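Local coordinates for nucleoporin NUP170 (PDB 5HAX), which probably serves as a structural scaffold component of the nuclear pore complex, joining a beta-propeller to an alpha-helical domain, at residues R522-A531 and S586-R597; S644-P652 and N665-Q676. One frame throughout, in Å; residues are numbered along the deposited sequence.

After an N-terminal helix, 5-20, that packs back on helix 586-599, the chain builds the beta-propeller and then the alpha-helical domain, where both contacts lie. Contact 1 comes first: helix 522-533 meets helix 586-599, and the 54 residues between the two segments, helix 549-562 among them, form the excursion it closes. Contact 2 follows in series, neither nested nor crossed; there helix 663-694 returns past the loop that follows helix 622-640, closing a much shorter excursion. Their centres lie about 15 Å apart, and helix 586-599 joins them: His588 touches Ala671, and Arg587 touches Gln647. Contact 1 thus crosses two helices, and contact 2 lays an interhelical loop on a third.

Contact 1 of 2, residues R522-A531 and S586-R597; sequences RVETIAAALA and SRHDALALYLTR
Glu524 and Arg597 meet end-on in a two-pronged salt bridge that fastens one side of a helix crossing. NH1 of Arg597 donates to OE1 of Glu524 at 3.1 Å, nearly straight at 162°, while NH2 reaches the syn lone pair of OE2 at 2.7 Å along a more bent path. Carboxylate and guanidinium are nearly coplanar, and CG of Leu593 lies over the centre of one guanidinium face. The glutamate chain folds at chi2 (-76°) to bring its acid across to an arginine extended from CG to NE. Both ends have second partners: Lys415 also binds OE2, and NE of Arg597 pairs with Asp20, bringing helices 411-416 and 5-20 into the same charge network. Were Glu524 an alanine, Arg597 would probably lose both bonds of its paired grip, and Lys415 this carboxylate.

Beyond the charges, the helix segments cross at -64°, their axes 8.1 Å apart. Such closeness depends on small residues: Ala527 and Ala590 face each other, with CB to CB at 4.0 Å. Val523 is a knob in the hole formed by Ser586, Asp589, Ala590 and Leu593. Farther along, CD2 of Leu530 lies 3.8 Å from CD2 of Tyr594, obliquely to the ring, whereas CA of Ala531 stands over one face toward the rim. The phenol is not left to apolar packing alone, since OH of Tyr594 is hydrogen-bonded to NE2 of Gln536. Arg587, which sets out away from the facing helix, gives its guanidinium to the carbonyls of Phe560, Ile561 and Gly565. The chemistry thus implies a mainly apolar crossing whose one direct polar link is ionic, with charges that Lys415 and Asp20 probably help to balance.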
loop_
_atom_site.group_PDB
_atom_site.type_symbol
_atom_site.label_atom_id
_atom_site.label_comp_id
_atom_site.label_asym_id
_atom_site.label_seq_id
_atom_site.Cartn_x
_atom_site.Cartn_y
_atom_site.Cartn_z
ATOM N N ARG A 522 4.988 -21.746 14.032
ATOM C CA ARG A 522 6.057 -21.579 15.013
ATOM C C ARG A 522 7.186 -20.708 14.472
ATOM O O ARG A 522 7.711 -19.853 15.193
ATOM C CB ARG A 522 6.591 -22.945 15.447
ATOM C CG ARG A 522 7.506 -22.889 16.670
ATOM C CD ARG A 522 7.868 -24.280 17.181
ATOM N NE ARG A 522 6.691 -25.060 17.559
ATOM C CZ ARG A 522 6.133 -25.055 18.768
ATOM N NH1 ARG A 522 5.063 -25.803 19.004
ATOM N NH2 ARG A 522 6.638 -24.307 19.741
ATOM N N VAL A 523 7.574 -20.902 13.208
ATOM C CA VAL A 523 8.712 -20.165 12.661
ATOM C C VAL A 523 8.415 -18.671 12.629
ATOM O O VAL A 523 9.227 -17.849 13.072
ATOM C CB VAL A 523 9.077 -20.698 11.263
ATOM C CG1 VAL A 523 10.139 -19.815 10.606
ATOM C CG2 VAL A 523 9.572 -22.139 11.354
ATOM N N GLU A 524 7.250 -18.293 12.097
ATOM C CA GLU A 524 6.893 -16.879 12.033
ATOM C C GLU A 524 6.808 -16.267 13.426
ATOM O O GLU A 524 7.207 -15.114 13.631
ATOM C CB GLU A 524 5.568 -16.704 11.288
ATOM C CG GLU A 524 5.647 -16.989 9.789
ATOM C CD GLU A 524 6.314 -15.872 9.002
ATOM O OE1 GLU A 524 6.551 -14.786 9.574
ATOM O OE2 GLU A 524 6.594 -16.081 7.803
ATOM N N THR A 525 6.301 -17.026 14.401
ATOM C CA THR A 525 6.182 -16.506 15.759
ATOM C C THR A 525 7.555 -16.285 16.384
ATOM O O THR A 525 7.807 -15.244 17.001
ATOM C CB THR A 525 5.355 -17.459 16.622
ATOM O OG1 THR A 525 4.085 -17.696 16.003
ATOM C CG2 THR A 525 5.138 -16.872 18.012
ATOM N N ILE A 526 8.452 -17.264 16.248
ATOM C CA ILE A 526 9.788 -17.128 16.816
ATOM C C ILE A 526 10.567 -16.041 16.086
ATOM O O ILE A 526 11.401 -15.354 16.689
ATOM C CB ILE A 526 10.521 -18.484 16.771
ATOM C CG1 ILE A 526 9.783 -19.521 17.631
ATOM C CG2 ILE A 526 11.972 -18.345 17.233
ATOM C CD1 ILE A 526 9.729 -19.193 19.117
ATOM N N ALA A 527 10.312 -15.864 14.789
ATOM C CA ALA A 527 10.950 -14.778 14.052
ATOM C C ALA A 527 10.480 -13.421 14.561
ATOM O O ALA A 527 11.265 -12.468 14.620
ATOM C CB ALA A 527 10.666 -14.921 12.557
ATOM N N ALA A 528 9.202 -13.316 14.933
ATOM C CA ALA A 528 8.705 -12.079 15.525
ATOM C C ALA A 528 9.364 -11.813 16.871
ATOM O O ALA A 528 9.731 -10.672 17.174
ATOM C CB ALA A 528 7.184 -12.143 15.675
ATOM N N ALA A 529 9.521 -12.854 17.693
ATOM C CA ALA A 529 10.203 -12.692 18.972
ATOM C C ALA A 529 11.635 -12.216 18.763
ATOM O O ALA A 529 12.102 -11.293 19.441
ATOM C CB ALA A 529 10.179 -14.010 19.747
ATOM N N LEU A 530 12.344 -12.833 17.818
ATOM C CA LEU A 530 13.699 -12.395 17.499
ATOM C C LEU A 530 13.712 -10.928 17.091
ATOM O O LEU A 530 14.554 -10.149 17.555
ATOM C CB LEU A 530 14.277 -13.270 16.386
ATOM C CG LEU A 530 15.648 -12.862 15.841
ATOM C CD1 LEU A 530 16.691 -12.884 16.949
ATOM C CD2 LEU A 530 16.051 -13.774 14.695
ATOM N N ALA A 531 12.770 -10.529 16.233
ATOM C CA ALA A 531 12.711 -9.141 15.781
ATOM C C ALA A 531 12.463 -8.193 16.948
ATOM O O ALA A 531 13.167 -7.189 17.104
ATOM C CB ALA A 531 11.623 -8.986 14.719
ATOM N N SER A 586 13.191 -24.711 14.696
ATOM C CA SER A 586 12.444 -23.522 14.314
ATOM C C SER A 586 13.191 -22.251 14.688
ATOM O O SER A 586 12.962 -21.205 14.073
ATOM C CB SER A 586 11.066 -23.535 14.976
ATOM O OG SER A 586 10.320 -24.666 14.560
ATOM N N ARG A 587 14.079 -22.330 15.680
ATOM C CA ARG A 587 14.924 -21.194 16.027
ATOM C C ARG A 587 15.858 -20.835 14.878
ATOM O O ARG A 587 16.072 -19.653 14.587
ATOM C CB ARG A 587 15.717 -21.528 17.291
ATOM C CG ARG A 587 16.326 -20.339 18.003
ATOM C CD ARG A 587 17.051 -20.771 19.275
ATOM N NE ARG A 587 16.148 -21.358 20.266
ATOM C CZ ARG A 587 15.900 -22.660 20.396
ATOM N NH1 ARG A 587 15.062 -23.080 21.335
ATOM N NH2 ARG A 587 16.477 -23.546 19.596
ATOM N N HIS A 588 16.416 -21.846 14.206
ATOM C CA HIS A 588 17.294 -21.593 13.068
ATOM C C HIS A 588 16.524 -20.995 11.898
ATOM O O HIS A 588 16.945 -19.989 11.313
ATOM C CB HIS A 588 17.982 -22.884 12.629
ATOM C CG HIS A 588 18.600 -22.795 11.268
ATOM N ND1 HIS A 588 17.887 -23.027 10.111
ATOM C CD2 HIS A 588 19.857 -22.480 10.878
ATOM C CE1 HIS A 588 18.681 -22.865 9.067
ATOM N NE2 HIS A 588 19.883 -22.534 9.505
ATOM N N ASP A 589 15.406 -21.622 11.521
ATOM C CA ASP A 589 14.612 -21.113 10.408
ATOM C C ASP A 589 14.166 -19.680 10.669
ATOM O O ASP A 589 14.117 -18.859 9.745
ATOM C CB ASP A 589 13.401 -22.020 10.174
ATOM C CG ASP A 589 13.793 -23.467 9.924
ATOM O OD1 ASP A 589 14.880 -23.707 9.358
ATOM O OD2 ASP A 589 13.011 -24.368 10.298
ATOM N N ALA A 590 13.857 -19.361 11.928
ATOM C CA ALA A 590 13.469 -18.000 12.281
ATOM C C ALA A 590 14.610 -17.020 12.042
ATOM O O ALA A 590 14.393 -15.917 11.527
ATOM C CB ALA A 590 13.020 -17.949 13.741
ATOM N N LEU A 591 15.834 -17.402 12.416
ATOM C CA LEU A 591 16.981 -16.532 12.178
ATOM C C LEU A 591 17.218 -16.340 10.687
ATOM O O LEU A 591 17.506 -15.225 10.235
ATOM C CB LEU A 591 18.226 -17.111 12.848
ATOM C CG LEU A 591 19.532 -16.345 12.622
ATOM C CD1 LEU A 591 19.432 -14.936 13.189
ATOM C CD2 LEU A 591 20.701 -17.099 13.237
ATOM N N ALA A 592 17.101 -17.417 9.909
ATOM C CA ALA A 592 17.250 -17.313 8.462
ATOM C C ALA A 592 16.137 -16.470 7.853
ATOM O O ALA A 592 16.380 -15.679 6.935
ATOM C CB ALA A 592 17.264 -18.707 7.841
ATOM N N LEU A 593 14.908 -16.629 8.349
ATOM C CA LEU A 593 13.788 -15.862 7.814
ATOM C C LEU A 593 13.967 -14.376 8.092
ATOM O O LEU A 593 13.832 -13.544 7.187
ATOM C CB LEU A 593 12.477 -16.374 8.415
ATOM C CG LEU A 593 11.176 -15.799 7.850
ATOM C CD1 LEU A 593 11.061 -16.065 6.356
ATOM C CD2 LEU A 593 9.984 -16.383 8.595
ATOM N N TYR A 594 14.287 -14.027 9.340
ATOM C CA TYR A 594 14.504 -12.629 9.694
ATOM C C TYR A 594 15.636 -12.022 8.874
ATOM O O TYR A 594 15.482 -10.948 8.282
ATOM C CB TYR A 594 14.798 -12.516 11.190
ATOM C CG TYR A 594 14.983 -11.097 11.674
ATOM C CD1 TYR A 594 14.067 -10.109 11.348
ATOM C CD2 TYR A 594 16.068 -10.749 12.469
ATOM C CE1 TYR A 594 14.229 -8.809 11.789
ATOM C CE2 TYR A 594 16.238 -9.451 12.917
ATOM C CZ TYR A 594 15.315 -8.486 12.575
ATOM O OH TYR A 594 15.476 -7.192 13.015
ATOM N N LEU A 595 16.787 -12.702 8.826
ATOM C CA LEU A 595 17.934 -12.173 8.092
ATOM C C LEU A 595 17.607 -11.970 6.618
ATOM O O LEU A 595 17.964 -10.941 6.032
ATOM C CB LEU A 595 19.132 -13.110 8.243
ATOM C CG LEU A 595 20.369 -12.744 7.414
ATOM C CD1 LEU A 595 20.868 -11.355 7.780
ATOM C CD2 LEU A 595 21.463 -13.783 7.599
ATOM N N THR A 596 16.941 -12.949 6.001
ATOM C CA THR A 596 16.580 -12.829 4.592
ATOM C C THR A 596 15.742 -11.584 4.349
ATOM O O THR A 596 16.006 -10.812 3.420
ATOM C CB THR A 596 15.822 -14.077 4.138
ATOM O OG1 THR A 596 16.667 -15.227 4.274
ATOM C CG2 THR A 596 15.374 -13.943 2.681
ATOM N N ARG A 597 14.728 -11.367 5.187
ATOM C CA ARG A 597 13.824 -10.242 4.987
ATOM C C ARG A 597 14.531 -8.909 5.200
ATOM O O ARG A 597 14.110 -7.889 4.643
ATOM C CB ARG A 597 12.616 -10.383 5.917
ATOM C CG ARG A 597 11.693 -11.529 5.516
ATOM C CD ARG A 597 10.645 -11.839 6.578
ATOM N NE ARG A 597 9.655 -12.801 6.090
ATOM C CZ ARG A 597 8.685 -13.328 6.833
ATOM N NH1 ARG A 597 8.565 -12.997 8.112
ATOM N NH2 ARG A 597 7.834 -14.193 6.296
#

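Contact 2 of 2, residues S644-P652 and N665-Q676; sequences STIQGLAPP and NQKEHQALHALQ
Gln647 meets the helix through its backbone, its O lying 3.8 Å from CD1 of Leu672. At Gly648 the loop comes nearest the helix, and the same CD1 of Leu672 lies 3.6 Å from CA of Gly648, where a side chain would clash; the positive phi of 100° independently calls for glycine. O of Gly648 accepts from ND1 of His669 at 3.0 Å, a bent bond (139°) with the donor tilted from the carbonyl plane. The imidazole gets there because its CG stands anti to the backbone N (chi1 178°). Here the helix that follows, 663-694, runs back alongside the loop that leads to it, within the alpha-helical domain of this nucleoporin family. Leu649 begins by pointing from the helix, but its CD2 returns to meet NE2 of Gln676 at 3.6 Å, while its O sits at the imidazole edge, 3.3 Å from CE1 of His669. CA of Pro651 approaches that same ring obliquely. Last comes Pro652, whose CD makes an off-centre CH-pi contact 4.3 Å from the centroid of the His669 ring, while its CG packs 4.0 Å from O of Asn665.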
loop_
_atom_site.group_PDB
_atom_site.type_symbol
_atom_site.label_atom_id
_atom_site.label_comp_id
_atom_site.label_asym_id
_atom_site.label_seq_id
_atom_site.Cartn_x
_atom_site.Cartn_y
_atom_site.Cartn_z
ATOM N N SER A 644 25.847 -17.664 25.172
ATOM C CA SER A 644 25.888 -18.684 26.213
ATOM C C SER A 644 24.517 -19.267 26.531
ATOM O O SER A 644 24.435 -20.406 27.008
ATOM C CB SER A 644 26.491 -18.100 27.494
ATOM O OG SER A 644 27.792 -17.587 27.256
ATOM N N THR A 645 23.442 -18.520 26.274
ATOM C CA THR A 645 22.096 -18.939 26.648
ATOM C C THR A 645 21.271 -19.467 25.482
ATOM O O THR A 645 20.268 -20.150 25.717
ATOM C CB THR A 645 21.339 -17.771 27.294
ATOM O OG1 THR A 645 21.331 -16.650 26.402
ATOM C CG2 THR A 645 21.997 -17.370 28.608
ATOM N N ILE A 646 21.660 -19.175 24.243
ATOM C CA ILE A 646 20.915 -19.616 23.068
ATOM C C ILE A 646 21.480 -20.951 22.604
ATOM O O ILE A 646 22.691 -21.085 22.390
ATOM C CB ILE A 646 20.985 -18.564 21.948
ATOM C CG1 ILE A 646 20.221 -17.303 22.364
ATOM C CG2 ILE A 646 20.414 -19.122 20.645
ATOM C CD1 ILE A 646 20.438 -16.120 21.443
ATOM N N GLN A 647 20.598 -21.934 22.434
ATOM C CA GLN A 647 21.018 -23.261 22.007
ATOM C C GLN A 647 21.580 -23.207 20.592
ATOM O O GLN A 647 20.998 -22.575 19.705
ATOM C CB GLN A 647 19.842 -24.237 22.063
ATOM C CG GLN A 647 19.173 -24.355 23.427
ATOM C CD GLN A 647 18.064 -23.338 23.632
ATOM O OE1 GLN A 647 18.083 -22.254 23.049
ATOM N NE2 GLN A 647 17.086 -23.691 24.459
ATOM N N GLY A 648 22.716 -23.874 20.383
ATOM C CA GLY A 648 23.325 -24.012 19.081
ATOM C C GLY A 648 24.469 -23.052 18.818
ATOM O O GLY A 648 25.338 -23.355 17.991
ATOM N N LEU A 649 24.490 -21.901 19.493
ATOM C CA LEU A 649 25.574 -20.943 19.287
ATOM C C LEU A 649 26.886 -21.480 19.845
ATOM O O LEU A 649 27.888 -21.577 19.126
ATOM C CB LEU A 649 25.217 -19.601 19.930
ATOM C CG LEU A 649 23.994 -18.874 19.362
ATOM C CD1 LEU A 649 23.849 -17.511 20.019
ATOM C CD2 LEU A 649 24.082 -18.720 17.850
ATOM N N ALA A 650 26.900 -21.831 21.127
ATOM C CA ALA A 650 28.071 -22.464 21.706
ATOM C C ALA A 650 28.223 -23.880 21.151
ATOM O O ALA A 650 27.235 -24.517 20.774
ATOM C CB ALA A 650 27.963 -22.507 23.227
ATOM N N PRO A 651 29.446 -24.399 21.089
ATOM C CA PRO A 651 29.665 -25.705 20.461
ATOM C C PRO A 651 29.184 -26.832 21.357
ATOM O O PRO A 651 29.375 -26.785 22.582
ATOM C CB PRO A 651 31.187 -25.750 20.271
ATOM C CG PRO A 651 31.718 -24.895 21.366
ATOM C CD PRO A 651 30.701 -23.805 21.581
ATOM N N PRO A 652 28.552 -27.873 20.787
ATOM C CA PRO A 652 28.113 -29.023 21.586
ATOM C C PRO A 652 29.259 -29.972 21.929
ATOM O O PRO A 652 30.308 -29.514 22.384
ATOM C CB PRO A 652 27.092 -29.708 20.677
ATOM C CG PRO A 652 27.545 -29.380 19.302
ATOM C CD PRO A 652 28.141 -28.001 19.376
ATOM N N ASN A 665 22.384 -31.819 16.710
ATOM C CA ASN A 665 22.959 -30.614 17.295
ATOM C C ASN A 665 24.227 -30.191 16.567
ATOM O O ASN A 665 24.584 -29.007 16.578
ATOM C CB ASN A 665 23.250 -30.844 18.777
ATOM C CG ASN A 665 22.039 -31.345 19.537
ATOM O OD1 ASN A 665 21.203 -30.560 19.984
ATOM N ND2 ASN A 665 21.938 -32.661 19.687
ATOM N N GLN A 666 24.916 -31.140 15.932
ATOM C CA GLN A 666 26.106 -30.811 15.154
ATOM C C GLN A 666 25.753 -29.924 13.968
ATOM O O GLN A 666 26.310 -28.834 13.799
ATOM C CB GLN A 666 26.792 -32.095 14.682
ATOM C CG GLN A 666 27.936 -32.549 15.570
ATOM C CD GLN A 666 29.129 -31.617 15.498
ATOM O OE1 GLN A 666 29.307 -30.892 14.518
ATOM N NE2 GLN A 666 29.952 -31.628 16.539
ATOM N N LYS A 667 24.820 -30.382 13.129
ATOM C CA LYS A 667 24.435 -29.603 11.958
ATOM C C LYS A 667 23.690 -28.335 12.352
ATOM O O LYS A 667 23.721 -27.344 11.614
ATOM C CB LYS A 667 23.583 -30.458 11.019
ATOM C CG LYS A 667 24.295 -31.707 10.506
ATOM C CD LYS A 667 25.518 -31.356 9.667
ATOM C CE LYS A 667 26.218 -32.601 9.141
ATOM N NZ LYS A 667 27.436 -32.270 8.346
ATOM N N GLU A 668 23.019 -28.345 13.505
ATOM C CA GLU A 668 22.431 -27.119 14.035
ATOM C C GLU A 668 23.514 -26.081 14.303
ATOM O O GLU A 668 23.371 -24.906 13.942
ATOM C CB GLU A 668 21.651 -27.436 15.312
ATOM C CG GLU A 668 20.986 -26.240 15.996
ATOM C CD GLU A 668 19.705 -25.787 15.316
ATOM O OE1 GLU A 668 19.247 -26.460 14.368
ATOM O OE2 GLU A 668 19.149 -24.751 15.739
ATOM N N HIS A 669 24.612 -26.504 14.933
ATOM C CA HIS A 669 25.728 -25.600 15.191
ATOM C C HIS A 669 26.362 -25.119 13.890
ATOM O O HIS A 669 26.679 -23.933 13.748
ATOM C CB HIS A 669 26.764 -26.304 16.068
ATOM C CG HIS A 669 27.981 -25.483 16.354
ATOM N ND1 HIS A 669 28.035 -24.559 17.375
ATOM C CD2 HIS A 669 29.196 -25.451 15.756
ATOM C CE1 HIS A 669 29.227 -23.992 17.393
ATOM N NE2 HIS A 669 29.951 -24.515 16.420
ATOM N N GLN A 670 26.551 -26.026 12.928
ATOM C CA GLN A 670 27.144 -25.644 11.650
ATOM C C GLN A 670 26.250 -24.671 10.892
ATOM O O GLN A 670 26.736 -23.691 10.315
ATOM C CB GLN A 670 27.403 -26.889 10.800
ATOM C CG GLN A 670 28.389 -27.870 11.408
ATOM C CD GLN A 670 28.403 -29.201 10.680
ATOM O OE1 GLN A 670 28.254 -29.257 9.458
ATOM N NE2 GLN A 670 28.574 -30.283 11.431
ATOM N N ALA A 671 24.941 -24.931 10.876
ATOM C CA ALA A 671 24.015 -24.057 10.163
ATOM C C ALA A 671 23.994 -22.664 10.779
ATOM O O ALA A 671 24.086 -21.656 10.071
ATOM C CB ALA A 671 22.615 -24.670 10.164
ATOM N N LEU A 672 23.868 -22.589 12.107
ATOM C CA LEU A 672 23.873 -21.295 12.779
ATOM C C LEU A 672 25.191 -20.568 12.561
ATOM O O LEU A 672 25.213 -19.345 12.380
ATOM C CB LEU A 672 23.601 -21.484 14.271
ATOM C CG LEU A 672 22.203 -21.994 14.630
ATOM C CD1 LEU A 672 22.134 -22.377 16.099
ATOM C CD2 LEU A 672 21.143 -20.955 14.302
ATOM N N HIS A 673 26.305 -21.305 12.570
ATOM C CA HIS A 673 27.603 -20.688 12.321
ATOM C C HIS A 673 27.668 -20.086 10.925
ATOM O O HIS A 673 28.178 -18.975 10.742
ATOM C CB HIS A 673 28.719 -21.716 12.501
ATOM C CG HIS A 673 30.023 -21.292 11.902
ATOM N ND1 HIS A 673 30.908 -20.462 12.555
ATOM C CD2 HIS A 673 30.585 -21.573 10.702
ATOM C CE1 HIS A 673 31.961 -20.254 11.787
ATOM N NE2 HIS A 673 31.791 -20.916 10.657
ATOM N N ALA A 674 27.164 -20.811 9.924
ATOM C CA ALA A 674 27.199 -20.309 8.555
ATOM C C ALA A 674 26.391 -19.026 8.415
ATOM O O ALA A 674 26.809 -18.092 7.721
ATOM C CB ALA A 674 26.680 -21.378 7.594
ATOM N N LEU A 675 25.229 -18.958 9.072
ATOM C CA LEU A 675 24.417 -17.746 9.010
ATOM C C LEU A 675 25.155 -16.558 9.611
ATOM O O LEU A 675 25.119 -15.452 9.059
ATOM C CB LEU A 675 23.088 -17.962 9.734
ATOM C CG LEU A 675 22.065 -18.879 9.061
ATOM C CD1 LEU A 675 20.845 -19.044 9.954
ATOM C CD2 LEU A 675 21.658 -18.335 7.697
ATOM N N GLN A 676 25.832 -16.764 10.743
ATOM C CA GLN A 676 26.563 -15.672 11.375
ATOM C C GLN A 676 27.738 -15.216 10.520
ATOM O O GLN A 676 28.064 -14.023 10.503
ATOM C CB GLN A 676 27.038 -16.100 12.763
ATOM C CG GLN A 676 25.906 -16.259 13.765
ATOM C CD GLN A 676 26.389 -16.682 15.138
ATOM O OE1 GLN A 676 26.582 -15.850 16.024
ATOM N NE2 GLN A 676 26.579 -17.983 15.322
HETATM O O HOH W 1 19.040 -23.509 17.840
#